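Local atomic coordinates of Alpha/beta hydrolase (Streptomyces albidoflavus, PDB entry 6KSU), a protein that probably cyclises and releases non-ribosomal peptides by heterochiral macrolactamization, acting as a standalone cyclase of the penicillin-binding-protein type. Residues G124-R129 against F166-A171; A268-H271 against T277-Q280; G303-W308 against M313-G318; S421-S426 against L443-R448. All coordinates share one frame; numbering follows the deposited sequence.

Interaction 1: residues G124-R129 against F166-A171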
loop_
_atom_site.group_PDB
_atom_site.type_symbol
_atom_site.label_atom_id
_atom_site.label_comp_id
_atom_site.label_asym_id
_atom_site.label_seq_id
_atom_site.Cartn_x
_atom_site.Cartn_y
_atom_site.Cartn_z
ATOM N N GLY A 124 14.335 7.794 -17.244
ATOM C CA GLY A 124 15.718 7.540 -16.890
ATOM C C GLY A 124 16.309 8.548 -15.933
ATOM O O GLY A 124 17.351 8.276 -15.338
ATOM N N THR A 125 15.664 9.698 -15.762
ATOM C CA THR A 125 16.142 10.719 -14.844
ATOM C C THR A 125 15.520 10.617 -13.456
ATOM O O THR A 125 15.923 11.363 -12.558
ATOM C CB THR A 125 15.888 12.117 -15.434
ATOM O OG1 THR A 125 14.568 12.557 -15.105
ATOM C CG2 THR A 125 16.033 12.088 -16.942
ATOM N N ALA A 126 14.555 9.714 -13.252
ATOM C CA ALA A 126 14.035 9.470 -11.913
ATOM C C ALA A 126 14.999 8.576 -11.126
ATOM O O ALA A 126 15.905 7.961 -11.686
ATOM C CB ALA A 126 12.634 8.852 -11.981
ATOM N N THR A 127 14.788 8.495 -9.809
ATOM C CA THR A 127 15.689 7.788 -8.910
ATOM C C THR A 127 14.981 6.712 -8.086
ATOM O O THR A 127 13.776 6.775 -7.804
ATOM C CB THR A 127 16.379 8.771 -7.972
ATOM O OG1 THR A 127 15.409 9.409 -7.137
ATOM C CG2 THR A 127 17.133 9.844 -8.798
ATOM N N VAL A 128 15.770 5.719 -7.677
ATOM C CA VAL A 128 15.309 4.744 -6.688
ATOM C C VAL A 128 14.643 5.442 -5.499
ATOM O O VAL A 128 13.568 5.035 -5.047
ATOM C CB VAL A 128 16.488 3.845 -6.250
ATOM C CG1 VAL A 128 16.104 2.971 -5.056
ATOM C CG2 VAL A 128 16.941 2.981 -7.415
ATOM N N ARG A 129 15.242 6.523 -4.994
ATOM C CA ARG A 129 14.623 7.221 -3.868
ATOM C C ARG A 129 13.225 7.736 -4.214
ATOM O O ARG A 129 12.307 7.668 -3.385
ATOM C CB ARG A 129 15.499 8.384 -3.407
ATOM C CG ARG A 129 15.042 8.984 -2.074
ATOM C CD ARG A 129 15.653 10.358 -1.823
ATOM N NE ARG A 129 17.116 10.280 -1.756
ATOM C CZ ARG A 129 17.799 9.700 -0.766
ATOM N NH1 ARG A 129 17.166 9.139 0.263
ATOM N NH2 ARG A 129 19.129 9.687 -0.800
ATOM N N PHE A 166 4.428 13.939 -14.608
ATOM C CA PHE A 166 5.041 15.238 -14.371
ATOM C C PHE A 166 6.518 14.925 -14.167
ATOM O O PHE A 166 6.873 13.738 -14.142
ATOM C CB PHE A 166 4.429 15.951 -13.165
ATOM C CG PHE A 166 4.194 15.062 -11.987
ATOM C CD1 PHE A 166 5.255 14.593 -11.230
ATOM C CD2 PHE A 166 2.903 14.701 -11.623
ATOM C CE1 PHE A 166 5.049 13.767 -10.146
ATOM C CE2 PHE A 166 2.674 13.872 -10.525
ATOM C CZ PHE A 166 3.738 13.400 -9.785
ATOM N N PRO A 167 7.415 15.912 -14.055
ATOM C CA PRO A 167 8.841 15.578 -13.901
ATOM C C PRO A 167 9.124 14.976 -12.543
ATOM O O PRO A 167 8.462 15.309 -11.538
ATOM C CB PRO A 167 9.544 16.939 -14.076
ATOM C CG PRO A 167 8.541 17.750 -14.871
ATOM C CD PRO A 167 7.234 17.353 -14.302
ATOM N N PRO A 168 10.117 14.093 -12.442
ATOM C CA PRO A 168 10.344 13.354 -11.193
ATOM C C PRO A 168 10.587 14.276 -10.007
ATOM O O PRO A 168 11.485 15.119 -10.023
ATOM C CB PRO A 168 11.582 12.507 -11.507
ATOM C CG PRO A 168 11.585 12.365 -13.015
ATOM C CD PRO A 168 10.969 13.624 -13.554
ATOM N N GLY A 169 9.768 14.113 -8.971
ATOM C CA GLY A 169 9.971 14.814 -7.718
ATOM C C GLY A 169 8.966 15.901 -7.405
ATOM O O GLY A 169 8.985 16.427 -6.284
ATOM N N LEU A 170 8.075 16.238 -8.342
ATOM C CA LEU A 170 7.202 17.393 -8.157
ATOM C C LEU A 170 5.995 17.078 -7.274
ATOM O O LEU A 170 5.459 17.989 -6.636
ATOM C CB LEU A 170 6.770 17.946 -9.529
ATOM C CG LEU A 170 5.951 19.249 -9.678
ATOM C CD1 LEU A 170 4.445 19.009 -9.599
ATOM C CD2 LEU A 170 6.363 20.307 -8.672
ATOM N N ALA A 171 5.579 15.812 -7.177
ATOM C CA ALA A 171 4.404 15.503 -6.369
ATOM C C ALA A 171 4.301 14.000 -6.089
ATOM O O ALA A 171 4.796 13.163 -6.846
ATOM C CB ALA A 171 3.128 15.997 -7.055
#

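Interaction 2: residues A268-H271 against T277-Q280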
loop_
_atom_site.group_PDB
_atom_site.type_symbol
_atom_site.label_atom_id
_atom_site.label_comp_id
_atom_site.label_asym_id
_atom_site.label_seq_id
_atom_site.Cartn_x
_atom_site.Cartn_y
_atom_site.Cartn_z
ATOM N N ALA A 268 9.008 -5.989 10.606
ATOM C CA ALA A 268 9.001 -4.706 11.295
ATOM C C ALA A 268 9.983 -4.651 12.459
ATOM O O ALA A 268 10.310 -3.548 12.919
ATOM C CB ALA A 268 7.585 -4.395 11.802
ATOM N N ARG A 269 10.469 -5.809 12.940
ATOM C CA ARG A 269 11.312 -5.815 14.133
ATOM C C ARG A 269 12.522 -4.895 14.024
ATOM O O ARG A 269 12.758 -4.133 14.973
ATOM C CB ARG A 269 11.721 -7.257 14.475
ATOM C CG ARG A 269 10.532 -8.159 14.863
ATOM C CD ARG A 269 10.036 -7.872 16.267
ATOM N NE ARG A 269 11.132 -7.751 17.226
ATOM C CZ ARG A 269 11.641 -8.768 17.911
ATOM N NH1 ARG A 269 11.142 -9.988 17.748
ATOM N NH2 ARG A 269 12.640 -8.560 18.768
ATOM N N PRO A 270 13.316 -4.893 12.939
ATOM C CA PRO A 270 14.455 -3.951 12.871
ATOM C C PRO A 270 14.065 -2.478 12.903
ATOM O O PRO A 270 14.960 -1.632 13.023
ATOM C CB PRO A 270 15.145 -4.300 11.536
ATOM C CG PRO A 270 14.657 -5.649 11.191
ATOM C CD PRO A 270 13.271 -5.760 11.746
ATOM N N HIS A 271 12.784 -2.135 12.778
ATOM C CA HIS A 271 12.384 -0.738 12.765
ATOM C C HIS A 271 12.158 -0.170 14.150
ATOM O O HIS A 271 11.973 1.033 14.279
ATOM C CB HIS A 271 11.111 -0.542 11.933
ATOM C CG HIS A 271 11.306 -0.855 10.487
ATOM N ND1 HIS A 271 11.509 0.119 9.536
ATOM C CD2 HIS A 271 11.358 -2.037 9.834
ATOM C CE1 HIS A 271 11.690 -0.450 8.359
ATOM N NE2 HIS A 271 11.597 -1.760 8.511
ATOM N N THR A 277 17.558 -6.118 20.505
ATOM C CA THR A 277 17.139 -7.419 21.013
ATOM C C THR A 277 16.760 -8.392 19.908
ATOM O O THR A 277 16.605 -9.587 20.183
ATOM C CB THR A 277 15.934 -7.288 21.946
ATOM O OG1 THR A 277 14.755 -7.048 21.165
ATOM C CG2 THR A 277 16.134 -6.159 22.949
ATOM N N PHE A 278 16.581 -7.920 18.681
ATOM C CA PHE A 278 16.208 -8.786 17.571
ATOM C C PHE A 278 17.482 -9.365 16.959
ATOM O O PHE A 278 18.381 -8.613 16.561
ATOM C CB PHE A 278 15.393 -8.004 16.542
ATOM C CG PHE A 278 14.861 -8.844 15.429
ATOM C CD1 PHE A 278 13.943 -9.844 15.680
ATOM C CD2 PHE A 278 15.282 -8.636 14.128
ATOM C CE1 PHE A 278 13.445 -10.623 14.646
ATOM C CE2 PHE A 278 14.799 -9.415 13.094
ATOM C CZ PHE A 278 13.877 -10.415 13.354
ATOM N N ALA A 279 17.562 -10.699 16.887
ATOM C CA ALA A 279 18.810 -11.335 16.470
ATOM C C ALA A 279 19.193 -10.966 15.044
ATOM O O ALA A 279 20.379 -10.948 14.700
ATOM C CB ALA A 279 18.705 -12.850 16.604
ATOM N N GLN A 280 18.215 -10.662 14.193
ATOM C CA GLN A 280 18.504 -10.366 12.799
ATOM C C GLN A 280 18.447 -8.866 12.498
ATOM O O GLN A 280 18.140 -8.469 11.371
ATOM C CB GLN A 280 17.552 -11.149 11.895
ATOM C CG GLN A 280 17.837 -12.639 11.816
ATOM C CD GLN A 280 17.441 -13.386 13.084
ATOM O OE1 GLN A 280 16.389 -13.112 13.675
ATOM N NE2 GLN A 280 18.286 -14.333 13.510
HETATM O O HOH W 1 13.586 -11.107 20.821
#

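Interaction 3: residues G303-W308 against M313-G318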
loop_
_atom_site.group_PDB
_atom_site.type_symbol
_atom_site.label_atom_id
_atom_site.label_comp_id
_atom_site.label_asym_id
_atom_site.label_seq_id
_atom_site.Cartn_x
_atom_site.Cartn_y
_atom_site.Cartn_z
ATOM N N GLY A 303 -5.041 12.293 0.547
ATOM C CA GLY A 303 -6.114 11.321 0.502
ATOM C C GLY A 303 -5.739 9.895 0.868
ATOM O O GLY A 303 -6.585 9.003 0.739
ATOM N N LEU A 304 -4.489 9.646 1.310
ATOM C CA LEU A 304 -4.002 8.322 1.720
ATOM C C LEU A 304 -3.285 8.337 3.064
ATOM O O LEU A 304 -3.582 7.497 3.910
ATOM C CB LEU A 304 -3.068 7.733 0.653
ATOM C CG LEU A 304 -3.614 6.746 -0.382
ATOM C CD1 LEU A 304 -2.454 6.028 -1.090
ATOM C CD2 LEU A 304 -4.601 5.739 0.246
ATOM N N ALA A 305 -2.356 9.267 3.282
ATOM C CA ALA A 305 -1.621 9.361 4.536
ATOM C C ALA A 305 -1.153 10.798 4.722
ATOM O O ALA A 305 -1.272 11.638 3.820
ATOM C CB ALA A 305 -0.424 8.402 4.552
ATOM N N ASP A 306 -0.564 11.066 5.894
ATOM C CA ASP A 306 0.024 12.378 6.151
ATOM C C ASP A 306 1.422 12.535 5.564
ATOM O O ASP A 306 1.843 13.663 5.290
ATOM C CB ASP A 306 0.048 12.641 7.649
ATOM C CG ASP A 306 -1.325 12.647 8.234
ATOM O OD1 ASP A 306 -2.179 13.351 7.658
ATOM O OD2 ASP A 306 -1.563 11.942 9.239
ATOM N N GLY A 307 2.138 11.443 5.341
ATOM C CA GLY A 307 3.427 11.515 4.681
ATOM C C GLY A 307 3.816 10.148 4.175
ATOM O O GLY A 307 3.264 9.128 4.604
ATOM N N TRP A 308 4.775 10.128 3.255
ATOM C CA TRP A 308 5.315 8.874 2.748
ATOM C C TRP A 308 6.831 8.924 2.801
ATOM O O TRP A 308 7.445 9.951 2.480
ATOM C CB TRP A 308 4.873 8.585 1.318
ATOM C CG TRP A 308 4.559 7.141 1.092
ATOM C CD1 TRP A 308 5.441 6.134 0.828
ATOM C CD2 TRP A 308 3.254 6.536 1.116
ATOM N NE1 TRP A 308 4.764 4.937 0.689
ATOM C CE2 TRP A 308 3.423 5.164 0.857
ATOM C CE3 TRP A 308 1.959 7.035 1.309
ATOM C CZ2 TRP A 308 2.352 4.285 0.781
ATOM C CZ3 TRP A 308 0.898 6.161 1.246
ATOM C CH2 TRP A 308 1.099 4.797 0.991
ATOM N N MET A 313 4.256 4.612 4.828
ATOM C CA MET A 313 3.476 5.830 4.995
ATOM C C MET A 313 3.389 6.196 6.479
ATOM O O MET A 313 3.624 5.364 7.359
ATOM C CB MET A 313 2.058 5.663 4.414
ATOM C CG MET A 313 1.077 4.908 5.340
ATOM S SD MET A 313 -0.441 4.402 4.509
ATOM C CE MET A 313 -1.250 3.413 5.756
ATOM N N ARG A 314 3.006 7.449 6.744
ATOM C CA ARG A 314 2.859 7.986 8.092
ATOM C C ARG A 314 1.422 8.444 8.331
ATOM O O ARG A 314 0.849 9.162 7.502
ATOM C CB ARG A 314 3.820 9.163 8.306
ATOM C CG ARG A 314 3.645 9.878 9.626
ATOM C CD ARG A 314 4.757 10.880 9.846
ATOM N NE ARG A 314 4.708 11.982 8.885
ATOM C CZ ARG A 314 3.892 13.022 8.987
ATOM N NH1 ARG A 314 3.035 13.100 10.000
ATOM N NH2 ARG A 314 3.919 13.977 8.066
ATOM N N HIS A 315 0.842 8.018 9.458
ATOM C CA HIS A 315 -0.425 8.533 9.962
ATOM C C HIS A 315 -0.160 9.185 11.312
ATOM O O HIS A 315 0.394 8.542 12.213
ATOM C CB HIS A 315 -1.466 7.412 10.099
ATOM C CG HIS A 315 -2.009 6.922 8.791
ATOM N ND1 HIS A 315 -2.955 5.921 8.702
ATOM C CD2 HIS A 315 -1.726 7.282 7.516
ATOM C CE1 HIS A 315 -3.230 5.689 7.430
ATOM N NE2 HIS A 315 -2.504 6.507 6.690
ATOM N N GLY A 316 -0.553 10.457 11.461
ATOM C CA GLY A 316 -0.234 11.195 12.677
ATOM C C GLY A 316 1.101 11.909 12.584
ATOM O O GLY A 316 1.823 11.825 11.584
ATOM N N THR A 317 1.463 12.620 13.661
ATOM C CA THR A 317 2.581 13.529 13.397
ATOM C C THR A 317 3.764 13.410 14.353
ATOM O O THR A 317 4.917 13.484 13.899
ATOM C CB THR A 317 2.078 14.974 13.377
ATOM O OG1 THR A 317 1.332 15.191 12.174
ATOM C CG2 THR A 317 3.244 15.940 13.395
ATOM N N GLY A 318 3.538 13.234 15.654
ATOM C CA GLY A 318 4.710 13.348 16.511
ATOM C C GLY A 318 5.021 12.127 17.343
ATOM O O GLY A 318 5.585 11.134 16.866
#

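Interaction 4: residues S421-S426 against L443-R448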
loop_
_atom_site.group_PDB
_atom_site.type_symbol
_atom_site.label_atom_id
_atom_site.label_comp_id
_atom_site.label_asym_id
_atom_site.label_seq_id
_atom_site.Cartn_x
_atom_site.Cartn_y
_atom_site.Cartn_z
ATOM N N SER A 421 -22.316 8.303 -13.255
ATOM C CA SER A 421 -23.019 9.574 -13.180
ATOM C C SER A 421 -22.036 10.731 -12.971
ATOM O O SER A 421 -20.968 10.583 -12.361
ATOM C CB SER A 421 -24.048 9.530 -12.049
ATOM O OG SER A 421 -25.128 8.657 -12.358
ATOM N N ASP A 422 -22.388 11.888 -13.516
ATOM C CA ASP A 422 -21.607 13.093 -13.294
ATOM C C ASP A 422 -21.575 13.431 -11.807
ATOM O O ASP A 422 -22.549 13.217 -11.084
ATOM C CB ASP A 422 -22.203 14.266 -14.080
ATOM C CG ASP A 422 -22.078 14.096 -15.573
ATOM O OD1 ASP A 422 -21.483 13.103 -16.034
ATOM O OD2 ASP A 422 -22.563 14.985 -16.301
ATOM N N TYR A 423 -20.435 13.946 -11.337
ATOM C CA TYR A 423 -20.345 14.450 -9.971
ATOM C C TYR A 423 -20.509 15.975 -9.978
ATOM O O TYR A 423 -19.976 16.662 -10.853
ATOM C CB TYR A 423 -19.005 14.092 -9.298
ATOM C CG TYR A 423 -18.558 12.628 -9.217
ATOM C CD1 TYR A 423 -18.494 11.956 -7.989
ATOM C CD2 TYR A 423 -18.136 11.945 -10.350
ATOM C CE1 TYR A 423 -18.053 10.625 -7.913
ATOM C CE2 TYR A 423 -17.677 10.626 -10.280
ATOM C CZ TYR A 423 -17.648 9.973 -9.072
ATOM O OH TYR A 423 -17.198 8.678 -9.039
ATOM N N ARG A 424 -21.250 16.509 -9.011
ATOM C CA ARG A 424 -21.216 17.952 -8.813
ATOM C C ARG A 424 -19.908 18.336 -8.116
ATOM O O ARG A 424 -19.550 17.759 -7.080
ATOM C CB ARG A 424 -22.424 18.430 -8.005
ATOM C CG ARG A 424 -23.782 17.930 -8.513
ATOM C CD ARG A 424 -24.911 18.887 -8.130
ATOM N NE ARG A 424 -24.694 20.215 -8.722
ATOM C CZ ARG A 424 -25.460 20.781 -9.665
ATOM N NH1 ARG A 424 -26.531 20.152 -10.150
ATOM N NH2 ARG A 424 -25.148 21.990 -10.128
ATOM N N LEU A 425 -19.198 19.313 -8.683
ATOM C CA LEU A 425 -17.854 19.679 -8.237
ATOM C C LEU A 425 -17.905 20.984 -7.453
ATOM O O LEU A 425 -18.234 22.028 -8.016
ATOM C CB LEU A 425 -16.911 19.829 -9.431
ATOM C CG LEU A 425 -15.411 19.996 -9.132
ATOM C CD1 LEU A 425 -14.898 18.823 -8.273
ATOM C CD2 LEU A 425 -14.654 20.042 -10.414
ATOM N N SER A 426 -17.589 20.930 -6.170
ATOM C CA SER A 426 -17.493 22.127 -5.346
ATOM C C SER A 426 -16.029 22.464 -5.151
ATOM O O SER A 426 -15.254 21.619 -4.684
ATOM C CB SER A 426 -18.150 21.943 -3.984
ATOM O OG SER A 426 -19.535 21.855 -4.114
ATOM N N LEU A 443 -19.180 6.556 -4.382
ATOM C CA LEU A 443 -18.616 7.384 -3.328
ATOM C C LEU A 443 -18.273 8.779 -3.849
ATOM O O LEU A 443 -17.890 8.942 -5.017
ATOM C CB LEU A 443 -17.373 6.733 -2.768
ATOM C CG LEU A 443 -17.566 5.298 -2.281
ATOM C CD1 LEU A 443 -16.214 4.574 -2.188
ATOM C CD2 LEU A 443 -18.320 5.285 -0.945
ATOM N N PRO A 444 -18.420 9.796 -3.004
ATOM C CA PRO A 444 -17.939 11.132 -3.372
ATOM C C PRO A 444 -16.420 11.172 -3.335
ATOM O O PRO A 444 -15.771 10.304 -2.751
ATOM C CB PRO A 444 -18.550 12.046 -2.301
ATOM C CG PRO A 444 -18.732 11.135 -1.108
ATOM C CD PRO A 444 -19.028 9.769 -1.665
ATOM N N ILE A 445 -15.850 12.200 -3.966
ATOM C CA ILE A 445 -14.397 12.320 -4.119
ATOM C C ILE A 445 -13.935 13.620 -3.479
ATOM O O ILE A 445 -14.269 14.710 -3.957
ATOM C CB ILE A 445 -13.958 12.256 -5.589
ATOM C CG1 ILE A 445 -14.344 10.895 -6.207
ATOM C CG2 ILE A 445 -12.461 12.504 -5.697
ATOM C CD1 ILE A 445 -14.115 10.810 -7.713
ATOM N N THR A 446 -13.157 13.514 -2.405
ATOM C CA THR A 446 -12.426 14.657 -1.878
ATOM C C THR A 446 -10.993 14.612 -2.383
ATOM O O THR A 446 -10.284 13.628 -2.170
ATOM C CB THR A 446 -12.437 14.697 -0.358
ATOM O OG1 THR A 446 -13.764 14.985 0.090
ATOM C CG2 THR A 446 -11.466 15.780 0.139
ATOM N N GLY A 447 -10.580 15.673 -3.064
ATOM C CA GLY A 447 -9.237 15.765 -3.568
ATOM C C GLY A 447 -8.745 17.198 -3.516
ATOM O O GLY A 447 -9.365 18.049 -2.876
ATOM N N ARG A 448 -7.620 17.470 -4.173
ATOM C CA ARG A 448 -7.124 18.831 -4.336
ATOM C C ARG A 448 -6.550 19.005 -5.733
ATOM O O ARG A 448 -6.204 18.045 -6.423
ATOM C CB ARG A 448 -6.052 19.207 -3.312
ATOM C CG ARG A 448 -4.735 18.420 -3.474
ATOM C CD ARG A 448 -3.671 18.962 -2.554
ATOM N NE ARG A 448 -2.426 18.233 -2.695
ATOM C CZ ARG A 448 -1.343 18.462 -1.961
ATOM N NH1 ARG A 448 -1.351 19.403 -1.027
ATOM N NH2 ARG A 448 -0.252 17.741 -2.168
#

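Interaction 1: residues G124-R129 against F166-A171
The pyrrolidine ring of P168 is the one cyclic group that touches across this contact, and it meets T125 and A126 through the carbons of its rim, without any aromatic stacking. Its CG lies 3.6 Å from T125 OG1 and 3.8 Å from A126 CB, while P168 CB is also 3.8 Å from that methyl. The side chains of T125 and P168 cross at about a right angle. T125 OG1 lies between its own backbone N and carbonyl carbon (chi1 86°), and from there it both meets the proline and hydrogen-bonds to the carbonyl of P122. No hydrogen bond links the two segments; the contact is a small van der Waals one. P168 suits its place because it occupies the second position of a type II turn from P167 to L170, where its ring restrains phi. G169 follows with the positive phi such a turn needs, and a weak bond from L170 N to P167 O, 3.4 Å, closes it. T127 then acts as the N-cap of helix 128-132. V128 packs on L182 and V185 of helix 176-189, whereas F166 and A171 lean on L460. The 166-171 loop thus lies between segment 124-129, which leads into helix 128-132, and strand 458-463 of the barrel.

Interaction 2: residues A268-H271 against T277-Q280
The backbones of R269 and F278 approach to 6.7 Å between CA atoms, R269 standing in a 3-10 turn and F278 on the returning loop. Their side chains make a CH-pi contact in the connection between helices 261-268 and 286-293 of the penicillin-binding-protein-like domain. R269 CB sits almost directly over the F278 ring, 3.5 Å from its centroid and 9° off the normal. The arginine chain bends at both chi2 (-76°) and chi3, and therefore curls back over the phenyl group; F278 CD1 comes beneath the middle of the guanidinium, 3.4 Å from R269 CZ. The two planes are 60° apart, too steep for a parallel stack. Arginine suits the site because its aliphatic part covers the ring while its flat guanidinium lies over F278 CD1 and turns its edge to T277 OG1 and a water; it also makes a cation-pi contact with Y52. P270, whose ring stiffens the turn, adds CD at 4.2 Å from F278 CE2. Across the other face of the phenyl ring lies Q280 OE1, offset toward the rim. T277 OG1 itself bonds to D274 O. The water makes weak bonds to R269 NH2 and T277 O, each 3.4 Å long.

Interaction 3: residues G303-W308 against M313-G318
Backbone hydrogen bonds pair G307 with R314 in the antiparallel hairpin of strands 307-308 and 313-315: R314 N donates to G307 O at 2.7 Å. In return R314 O receives two donors, D306 N at 2.9 Å and, weakly, G307 N at 3.4 Å, which makes a classic beta bulge. Side-chain hydrogen bonds extend the pairing. H315 NE2 donates to a lone pair of L304 O, 3.1 Å away in the carbonyl plane, although that oxygen lies tilted from the imidazole plane. D306 OD2 takes G316 N on its anti lone pair at 2.9 Å, in a fairly straight bond of 164°. G316 suits the turn-off from the strand because its phi is positive.

Apolar contacts lie on the face shared by W308 and M313. M313 CB sits over the six-membered ring of the indole, 3.4 Å from its centroid, and SD adds an oblique Met-aromatic contact. M313 CB is also 3.7 Å from A305 CB, and a chi1 of 80° brings CG beside the same methyl. On the reverse face the R314 guanidinium lies over the D306-G307 backbone, where G307 presents no side chain. Nearby, L304 touches Y174, part of a probable SxxK-type active site. The bond to L304 O implies a proton on H315 NE2, and R314 probably helps stabilise the D306 carboxylate electrostatically without touching it.

Interaction 4: residues S421-S426 against L443-R448
This is a small, buried CH-pi contact inside the eight-stranded antiparallel barrel of the chain, between strands 420-427 and 445-451, which are next but one in strand order. Y423 and I445 point toward each other, and no backbone bond joins the two segments. The nearest CA pair, Y423 and P444, is 7.8 Å apart, so long side chains are needed to bridge the distance. I445 does this with its methyl CD1, which lies over one face of the phenol ring, 4.2 Å from the centroid and 28° off the normal. Its outer chain is extended (chi2 172°), which carries the methyl to within 3.9 Å of Y423 CZ; the two side chains cross at about a right angle. L443 O approaches the ring differently, in its plane and at its edge, 3.4 Å from Y423 CE1. The slightly positive aromatic C-H edge is a reasonable neighbour for a carbonyl oxygen. Tyrosine suits the site because its apolar ring meets I445 while its hydroxyl hydrogen-bonds to R417. Strand 432-437 runs between the two, and A435, a small residue, packs against Y423. On the other flank of strand 420-427, strand 413-417 sets L415 against the Y423 side chain.

Along the chain the four contacts follow one another, each closing before the next opens. Interactions 1 to 3 belong to the beta-lactamase-like part of the fold, whereas interaction 4 lies in the separate eight-stranded barrel. Interaction 3 forms the end hairpin of the seven-stranded sheet and is the most central; its centre is about 21 Å from that of interaction 1 and about 23 Å from those of interactions 2 and 4. Interactions 2 and 4 lie on opposite sides of the chain's centre, about 44 Å between centres. Interactions 1 and 3 approach interaction 4 to about 6 and 5 Å between nearest atoms, consistent with both lying near the junction with the barrel.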